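Local coordinates for MSP-domain protein like family member (Caenorhabditis elegans, PDB 1ROW) that is a small sperm-specific protein of the major sperm protein (MSP) domain family, of uncertain exact role but probably structural in nematode sperm, at residues 33-38 / 43-48; 80-85 / 89-94. All coordinates share one frame; numbering follows the deposited sequence.

In the fold
Contact 1 (33-38 / 43-48) closes first along the chain, and contact 2 (80-85 / 89-94) opens later, with strands 56-64 and 70-80 between them, the last residue of 70-80 opening contact 2. Their centres are about 17 Å apart. Contact 1, about 5 Å from the centre of the chain, pairs neighbouring strands of the MSP domain's sheet; contact 2, about 17 Å from that centre, belongs to the excursion between strands 70-80 and 99-108. Strand 70-80 ties the two together, since it lies beside 31-37 and runs directly into the loop of contact 2. They also touch: Phe-92 CE2 is 3.4 Å from Phe-33 C, so the Phe-92 ring rests against strand 31-37.

Contact 1 (33-38 / 43-48); sequences FKIKSS and YRIAPV
Ile-35 and Val-48 mark the close end of this pairing, with their CA atoms 4.9 Å apart, while the CA atoms of Ser-37 and Tyr-43 stand 7.7 Å apart. The two segments belong to the antiparallel beta hairpin formed by strands 31-37 and 43-52, part of the immunoglobulin-like MSP fold. A single backbone hydrogen bond joins them here, Ile-35 N to Val-48 O at 2.8 Å. The donor lies in the carbonyl plane, and the N-H...O angle is 151°. The same oxygen also receives a CA-H...O contact from Lys-34 CA at 3.2 Å, so two adjacent donors converge on it. The hairpin pairing continues in a backbone hydrogen bond between Phe-33 and Gly-50, whereas Lys-34 and Lys-36 pair with strand 70-80 on the other edge of 31-37.

The break in regular pairing coincides with a cis peptide before Pro-47. Pro-47 CG comes to the edge of the Phe-33 ring, near its plane, 4.3 Å from CZ. Phe-33 reaches that position with CG set between the backbone N and carbonyl carbon (chi1 69°). Ile-35 divides its contacts between two branches: CG2 lies 4.2 Å from Ile-45 CG1, whereas the other branch, extended at chi2 (-177°), brings CD1 to 3.7 Å from Pro-47 O. That carbonyl oxygen is buried here with no polar partner in the model, and the methyl is what lies against it. Ile-35 and Ile-45 both continue onto Val-60 of strand 56-64, extending the apolar packing into the sandwich. Where the strands diverge, Ser-37 OG is near Tyr-43 CB but hydrogen-bonds to Asn-39 O within the connecting turn. Packing is tight beside the interstrand bond, where Val-48 CG2 presses to 3.2 Å from Ile-35 O.

Contact 2 (80-85 / 89-94); sequences SAPADA and QAAFVA
Pro-82, Ala-85 and Ala-91 make a small, wholly apolar surface contact within the long connection between strands 70-80 and 99-108 of the immunoglobulin-like MSP fold. One side is the loop that leaves strand 70-80; the other is the short helix 88-92, with two residues between Ala-85 and its start. Only 90 Å² is buried between the segments, summed over both, and no hydrogen bond crosses.

The loop is folded back on itself by a beta turn: Ala-85 N donates to Pro-82 O at 3.0 Å, spanning Ala-83 and Asp-84. Because these two residues form the bend, Pro-82 and Ala-85 come together at its base, and Pro-82 CG lies 4.0 Å from Ala-85 CB. Both residues direct CB toward the helix, and Ala-91 directs its own CB back toward the loop. The helical methyl therefore approaches the two ends of the turn together, while Ala-83 and Asp-84 stay remote from the helix.

Nearby residues link the loop to the rest of the domain: Ser-80 OG hydrogen-bonds to Glu-29 OE1 and Ala-81 pairs through its backbone with Lys-30, both just ahead of strand 31-37, while Ala-85 touches Phe-51 of strand 43-52. One residue beyond Ala-91, Phe-92 turns CB away from the loop, and its side chain meets Val-32 and Lys-34 of strand 31-37. The contact thus joins loop and helix locally, outside the interior of the sandwich. Its closest approach is methyl to methyl, Ala-85 CB to Ala-91 CB at 3.6 Å, with Pro-82 CG beside them, 3.8 Å from Ala-91 CB.

Contact 1 (33-38 / 43-48)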
ATOM      1  N   PHE A  33      -1.804  -0.203  -8.553  1.00 22.91           N
ATOM      2  CA  PHE A  33      -1.006  -0.818  -7.498  1.00 23.11           C
ATOM      3  C   PHE A  33      -1.750  -1.952  -6.794  1.00 23.29           C
ATOM      4  O   PHE A  33      -2.980  -2.012  -6.823  1.00 20.20           O
ATOM      5  CB  PHE A  33      -0.594   0.242  -6.465  1.00 20.80           C
ATOM      6  CG  PHE A  33      -1.737   0.772  -5.640  1.00 20.33           C
ATOM      7  CD1 PHE A  33      -2.237   0.043  -4.562  1.00 22.64           C
ATOM      8  CD2 PHE A  33      -2.319   1.995  -5.942  1.00 21.05           C
ATOM      9  CE1 PHE A  33      -3.299   0.527  -3.796  1.00 22.51           C
ATOM     10  CE2 PHE A  33      -3.385   2.492  -5.182  1.00 21.29           C
ATOM     11  CZ  PHE A  33      -3.875   1.755  -4.108  1.00 20.34           C
ATOM     12  N   LYS A  34      -0.980  -2.847  -6.179  1.00 24.07           N
ATOM     13  CA  LYS A  34      -1.503  -3.980  -5.418  1.00 24.16           C
ATOM     14  C   LYS A  34      -0.639  -4.100  -4.166  1.00 25.62           C
ATOM     15  O   LYS A  34       0.588  -4.098  -4.248  1.00 25.24           O
ATOM     16  CB  LYS A  34      -1.408  -5.283  -6.211  1.00 26.45           C
ATOM     17  CG  LYS A  34      -1.914  -6.476  -5.412  1.00 29.73           C
ATOM     18  CD  LYS A  34      -1.722  -7.801  -6.143  1.00 34.31           C
ATOM     19  CE  LYS A  34      -2.450  -8.919  -5.406  1.00 36.86           C
ATOM     20  NZ  LYS A  34      -2.085  -8.987  -3.956  1.00 38.09           N
ATOM     21  N   ILE A  35      -1.273  -4.233  -3.011  1.00 23.72           N
ATOM     22  CA  ILE A  35      -0.516  -4.302  -1.773  1.00 25.62           C
ATOM     23  C   ILE A  35      -0.550  -5.649  -1.071  1.00 24.34           C
ATOM     24  O   ILE A  35      -1.602  -6.251  -0.915  1.00 23.17           O
ATOM     25  CB  ILE A  35      -1.006  -3.223  -0.787  1.00 23.80           C
ATOM     26  CG1 ILE A  35      -0.990  -1.861  -1.481  1.00 23.97           C
ATOM     27  CG2 ILE A  35      -0.128  -3.211   0.451  1.00 26.26           C
ATOM     28  CD1 ILE A  35      -1.394  -0.699  -0.600  1.00 25.47           C
ATOM     29  N   LYS A  36       0.622  -6.107  -0.652  1.00 25.79           N
ATOM     30  CA  LYS A  36       0.747  -7.366   0.068  1.00 27.59           C
ATOM     31  C   LYS A  36       1.481  -7.103   1.382  1.00 27.23           C
ATOM     32  O   LYS A  36       2.485  -6.396   1.410  1.00 27.06           O
ATOM     33  CB  LYS A  36       1.514  -8.396  -0.763  1.00 29.54           C
ATOM     34  CG  LYS A  36       0.628  -9.259  -1.657  1.00 35.41           C
ATOM     35  CD  LYS A  36       1.329 -10.569  -2.018  1.00 39.40           C
ATOM     36  CE  LYS A  36       0.377 -11.551  -2.697  1.00 42.80           C
ATOM     37  NZ  LYS A  36       1.010 -12.887  -2.927  1.00 43.43           N
ATOM     38  N   SER A  37       0.959  -7.668   2.464  1.00 25.86           N
ATOM     39  CA  SER A  37       1.540  -7.511   3.793  1.00 25.07           C
ATOM     40  C   SER A  37       2.278  -8.778   4.210  1.00 26.38           C
ATOM     41  O   SER A  37       1.828  -9.886   3.924  1.00 24.69           O
ATOM     42  CB  SER A  37       0.434  -7.215   4.816  1.00 24.55           C
ATOM     43  OG  SER A  37       0.918  -7.329   6.147  1.00 19.60           O
ATOM     44  N   SER A  38       3.409  -8.616   4.889  1.00 23.61           N
ATOM     45  CA  SER A  38       4.179  -9.764   5.351  1.00 24.05           C
ATOM     46  C   SER A  38       3.478 -10.390   6.553  1.00 23.22           C
ATOM     47  O   SER A  38       3.864 -11.455   7.011  1.00 24.03           O
ATOM     48  CB  SER A  38       5.588  -9.336   5.772  1.00 24.44           C
ATOM     49  OG  SER A  38       5.540  -8.511   6.932  1.00 25.43           O
ATOM     50  N   TYR A  43      -2.699  -7.491  10.848  1.00 23.96           N
ATOM     51  CA  TYR A  43      -2.870  -6.335   9.970  1.00 22.85           C
ATOM     52  C   TYR A  43      -3.971  -6.487   8.921  1.00 25.01           C
ATOM     53  O   TYR A  43      -4.178  -7.567   8.347  1.00 22.15           O
ATOM     54  CB  TYR A  43      -1.571  -6.026   9.224  1.00 21.51           C
ATOM     55  CG  TYR A  43      -0.465  -5.443  10.065  1.00 19.16           C
ATOM     56  CD1 TYR A  43      -0.451  -4.088  10.398  1.00 18.29           C
ATOM     57  CD2 TYR A  43       0.594  -6.240  10.500  1.00 17.41           C
ATOM     58  CE1 TYR A  43       0.602  -3.539  11.140  1.00 16.68           C
ATOM     59  CE2 TYR A  43       1.642  -5.702  11.240  1.00 17.55           C
ATOM     60  CZ  TYR A  43       1.639  -4.352  11.553  1.00 17.10           C
ATOM     61  OH  TYR A  43       2.689  -3.829  12.266  1.00 19.87           O
ATOM     62  N   ARG A  44      -4.654  -5.378   8.669  1.00 24.04           N
ATOM     63  CA  ARG A  44      -5.700  -5.302   7.662  1.00 25.41           C
ATOM     64  C   ARG A  44      -5.368  -4.049   6.856  1.00 25.17           C
ATOM     65  O   ARG A  44      -5.145  -2.973   7.426  1.00 24.45           O
ATOM     66  CB  ARG A  44      -7.077  -5.178   8.318  1.00 27.59           C
ATOM     67  CG  ARG A  44      -7.543  -6.459   9.010  1.00 30.80           C
ATOM     68  CD  ARG A  44      -7.776  -7.578   8.002  1.00 34.62           C
ATOM     69  NE  ARG A  44      -8.267  -8.803   8.637  1.00 38.35           N
ATOM     70  CZ  ARG A  44      -7.511  -9.642   9.340  1.00 39.45           C
ATOM     71  NH1 ARG A  44      -8.050 -10.727   9.885  1.00 39.57           N
ATOM     72  NH2 ARG A  44      -6.213  -9.410   9.486  1.00 39.45           N
ATOM     73  N   ILE A  45      -5.320  -4.189   5.536  1.00 23.25           N
ATOM     74  CA  ILE A  45      -4.986  -3.064   4.676  1.00 25.03           C
ATOM     75  C   ILE A  45      -6.156  -2.650   3.793  1.00 25.55           C
ATOM     76  O   ILE A  45      -6.821  -3.491   3.175  1.00 24.43           O
ATOM     77  CB  ILE A  45      -3.759  -3.393   3.789  1.00 28.02           C
ATOM     78  CG1 ILE A  45      -3.353  -2.161   2.987  1.00 27.97           C
ATOM     79  CG2 ILE A  45      -4.069  -4.554   2.861  1.00 31.29           C
ATOM     80  CD1 ILE A  45      -2.832  -1.041   3.856  1.00 35.02           C
ATOM     81  N   ALA A  46      -6.405  -1.346   3.740  1.00 21.82           N
ATOM     82  CA  ALA A  46      -7.495  -0.802   2.943  1.00 21.77           C
ATOM     83  C   ALA A  46      -7.056   0.442   2.180  1.00 21.96           C
ATOM     84  O   ALA A  46      -6.732   1.466   2.782  1.00 24.12           O
ATOM     85  CB  ALA A  46      -8.674  -0.465   3.850  1.00 20.47           C
ATOM     86  N   PRO A  47      -7.048   0.376   0.840  1.00 23.78           N
ATOM     87  CA  PRO A  47      -7.417  -0.780   0.007  1.00 22.93           C
ATOM     88  C   PRO A  47      -6.203  -1.625  -0.397  1.00 24.48           C
ATOM     89  O   PRO A  47      -5.058  -1.217  -0.208  1.00 24.72           O
ATOM     90  CB  PRO A  47      -8.065  -0.122  -1.198  1.00 24.05           C
ATOM     91  CG  PRO A  47      -7.164   1.079  -1.398  1.00 23.35           C
ATOM     92  CD  PRO A  47      -6.987   1.605   0.024  1.00 20.78           C
ATOM     93  N   VAL A  48      -6.458  -2.804  -0.955  1.00 24.58           N
ATOM     94  CA  VAL A  48      -5.381  -3.684  -1.392  1.00 26.37           C
ATOM     95  C   VAL A  48      -5.063  -3.398  -2.860  1.00 26.24           C
ATOM     96  O   VAL A  48      -3.927  -3.574  -3.304  1.00 26.76           O
ATOM     97  CB  VAL A  48      -5.766  -5.181  -1.214  1.00 25.34           C
ATOM     98  CG1 VAL A  48      -7.073  -5.466  -1.907  1.00 29.16           C
ATOM     99  CG2 VAL A  48      -4.671  -6.076  -1.775  1.00 29.36           C
TER

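Contact 2 (80-85 / 89-94)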
ATOM      1  N   SER A  80       2.241   0.756 -14.753  1.00 32.40           N
ATOM      2  CA  SER A  80       1.522   1.722 -15.554  1.00 33.47           C
ATOM      3  C   SER A  80       0.076   1.252 -15.650  1.00 33.53           C
ATOM      4  O   SER A  80      -0.185   0.076 -15.898  1.00 32.45           O
ATOM      5  CB  SER A  80       2.141   1.791 -16.948  1.00 34.28           C
ATOM      6  OG  SER A  80       1.309   2.522 -17.827  1.00 39.12           O
ATOM      7  N   ALA A  81      -0.865   2.167 -15.443  1.00 33.76           N
ATOM      8  CA  ALA A  81      -2.278   1.820 -15.526  1.00 34.83           C
ATOM      9  C   ALA A  81      -2.660   1.650 -16.990  1.00 37.49           C
ATOM     10  O   ALA A  81      -2.423   2.538 -17.812  1.00 35.77           O
ATOM     11  CB  ALA A  81      -3.118   2.902 -14.888  1.00 35.35           C
ATOM     12  N   PRO A  82      -3.260   0.502 -17.335  1.00 39.45           N
ATOM     13  CA  PRO A  82      -3.655   0.262 -18.725  1.00 41.77           C
ATOM     14  C   PRO A  82      -4.829   1.079 -19.283  1.00 43.98           C
ATOM     15  O   PRO A  82      -5.772   1.435 -18.574  1.00 45.03           O
ATOM     16  CB  PRO A  82      -3.920  -1.243 -18.748  1.00 41.50           C
ATOM     17  CG  PRO A  82      -4.399  -1.516 -17.366  1.00 41.75           C
ATOM     18  CD  PRO A  82      -3.417  -0.722 -16.532  1.00 39.91           C
ATOM     19  N   ALA A  83      -4.725   1.360 -20.579  1.00 46.34           N
ATOM     20  CA  ALA A  83      -5.698   2.103 -21.377  1.00 47.52           C
ATOM     21  C   ALA A  83      -6.809   2.829 -20.628  1.00 47.94           C
ATOM     22  O   ALA A  83      -6.664   3.993 -20.253  1.00 48.91           O
ATOM     23  CB  ALA A  83      -6.309   1.166 -22.429  1.00 49.20           C
ATOM     24  N   ASP A  84      -7.919   2.139 -20.407  1.00 47.02           N
ATOM     25  CA  ASP A  84      -9.058   2.744 -19.723  1.00 46.80           C
ATOM     26  C   ASP A  84      -9.564   1.934 -18.535  1.00 44.69           C
ATOM     27  O   ASP A  84     -10.769   1.878 -18.305  1.00 44.72           O
ATOM     28  CB  ASP A  84     -10.213   2.927 -20.706  1.00 49.25           C
ATOM     29  CG  ASP A  84     -10.071   4.168 -21.555  1.00 52.52           C
ATOM     30  OD1 ASP A  84     -10.430   4.108 -22.745  1.00 53.76           O
ATOM     31  OD2 ASP A  84      -9.620   5.212 -21.035  1.00 54.88           O
ATOM     32  N   ALA A  85      -8.660   1.325 -17.778  1.00 42.92           N
ATOM     33  CA  ALA A  85      -9.059   0.525 -16.623  1.00 42.60           C
ATOM     34  C   ALA A  85      -9.894   1.339 -15.637  1.00 41.96           C
ATOM     35  O   ALA A  85      -9.556   2.485 -15.331  1.00 42.23           O
ATOM     36  CB  ALA A  85      -7.822  -0.028 -15.923  1.00 43.01           C
ATOM     37  N   GLN A  89      -7.987  -4.047  -9.601  1.00 33.93           N
ATOM     38  CA  GLN A  89      -7.849  -5.483  -9.423  1.00 34.07           C
ATOM     39  C   GLN A  89      -8.110  -6.215 -10.726  1.00 33.01           C
ATOM     40  O   GLN A  89      -7.376  -7.129 -11.094  1.00 34.17           O
ATOM     41  CB  GLN A  89      -8.793  -5.989  -8.333  1.00 36.08           C
ATOM     42  CG  GLN A  89      -8.463  -7.407  -7.879  1.00 37.95           C
ATOM     43  CD  GLN A  89      -9.190  -7.806  -6.611  1.00 39.70           C
ATOM     44  OE1 GLN A  89      -8.966  -8.890  -6.071  1.00 41.38           O
ATOM     45  NE2 GLN A  89     -10.066  -6.934  -6.130  1.00 39.41           N
ATOM     46  N   ALA A  90      -9.159  -5.805 -11.426  1.00 32.32           N
ATOM     47  CA  ALA A  90      -9.500  -6.422 -12.696  1.00 31.05           C
ATOM     48  C   ALA A  90      -8.352  -6.227 -13.677  1.00 31.13           C
ATOM     49  O   ALA A  90      -7.944  -7.166 -14.361  1.00 31.42           O
ATOM     50  CB  ALA A  90     -10.768  -5.801 -13.250  1.00 29.75           C
ATOM     51  N   ALA A  91      -7.825  -5.006 -13.731  1.00 28.37           N
ATOM     52  CA  ALA A  91      -6.736  -4.681 -14.643  1.00 28.35           C
ATOM     53  C   ALA A  91      -5.401  -5.306 -14.241  1.00 28.93           C
ATOM     54  O   ALA A  91      -4.607  -5.688 -15.103  1.00 27.37           O
ATOM     55  CB  ALA A  91      -6.590  -3.168 -14.754  1.00 27.95           C
ATOM     56  N   PHE A  92      -5.154  -5.407 -12.936  1.00 29.33           N
ATOM     57  CA  PHE A  92      -3.909  -5.985 -12.441  1.00 30.15           C
ATOM     58  C   PHE A  92      -3.793  -7.441 -12.885  1.00 30.30           C
ATOM     59  O   PHE A  92      -2.722  -8.049 -12.834  1.00 29.13           O
ATOM     60  CB  PHE A  92      -3.867  -5.902 -10.917  1.00 32.56           C
ATOM     61  CG  PHE A  92      -2.517  -5.551 -10.372  1.00 35.55           C
ATOM     62  CD1 PHE A  92      -1.525  -6.517 -10.250  1.00 37.03           C
ATOM     63  CD2 PHE A  92      -2.227  -4.240 -10.004  1.00 36.12           C
ATOM     64  CE1 PHE A  92      -0.259  -6.183  -9.768  1.00 38.99           C
ATOM     65  CE2 PHE A  92      -0.968  -3.894  -9.523  1.00 36.62           C
ATOM     66  CZ  PHE A  92       0.020  -4.867  -9.405  1.00 39.44           C
ATOM     67  N   VAL A  93      -4.914  -7.987 -13.332  1.00 29.65           N
ATOM     68  CA  VAL A  93      -4.976  -9.364 -13.790  1.00 30.42           C
ATOM     69  C   VAL A  93      -4.163  -9.616 -15.062  1.00 30.37           C
ATOM     70  O   VAL A  93      -3.772 -10.756 -15.339  1.00 30.25           O
ATOM     71  CB  VAL A  93      -6.444  -9.764 -14.042  1.00 29.91           C
ATOM     72  CG1 VAL A  93      -6.519 -11.155 -14.623  1.00 34.64           C
ATOM     73  CG2 VAL A  93      -7.228  -9.687 -12.741  1.00 34.48           C
ATOM     74  N   ALA A  94      -3.907  -8.565 -15.834  1.00 29.69           N
ATOM     75  CA  ALA A  94      -3.162  -8.721 -17.083  1.00 32.02           C
ATOM     76  C   ALA A  94      -1.827  -7.993 -17.107  1.00 33.07           C
ATOM     77  O   ALA A  94      -1.085  -8.086 -18.083  1.00 35.95           O
ATOM     78  CB  ALA A  94      -4.017  -8.256 -18.259  1.00 31.90           C
TER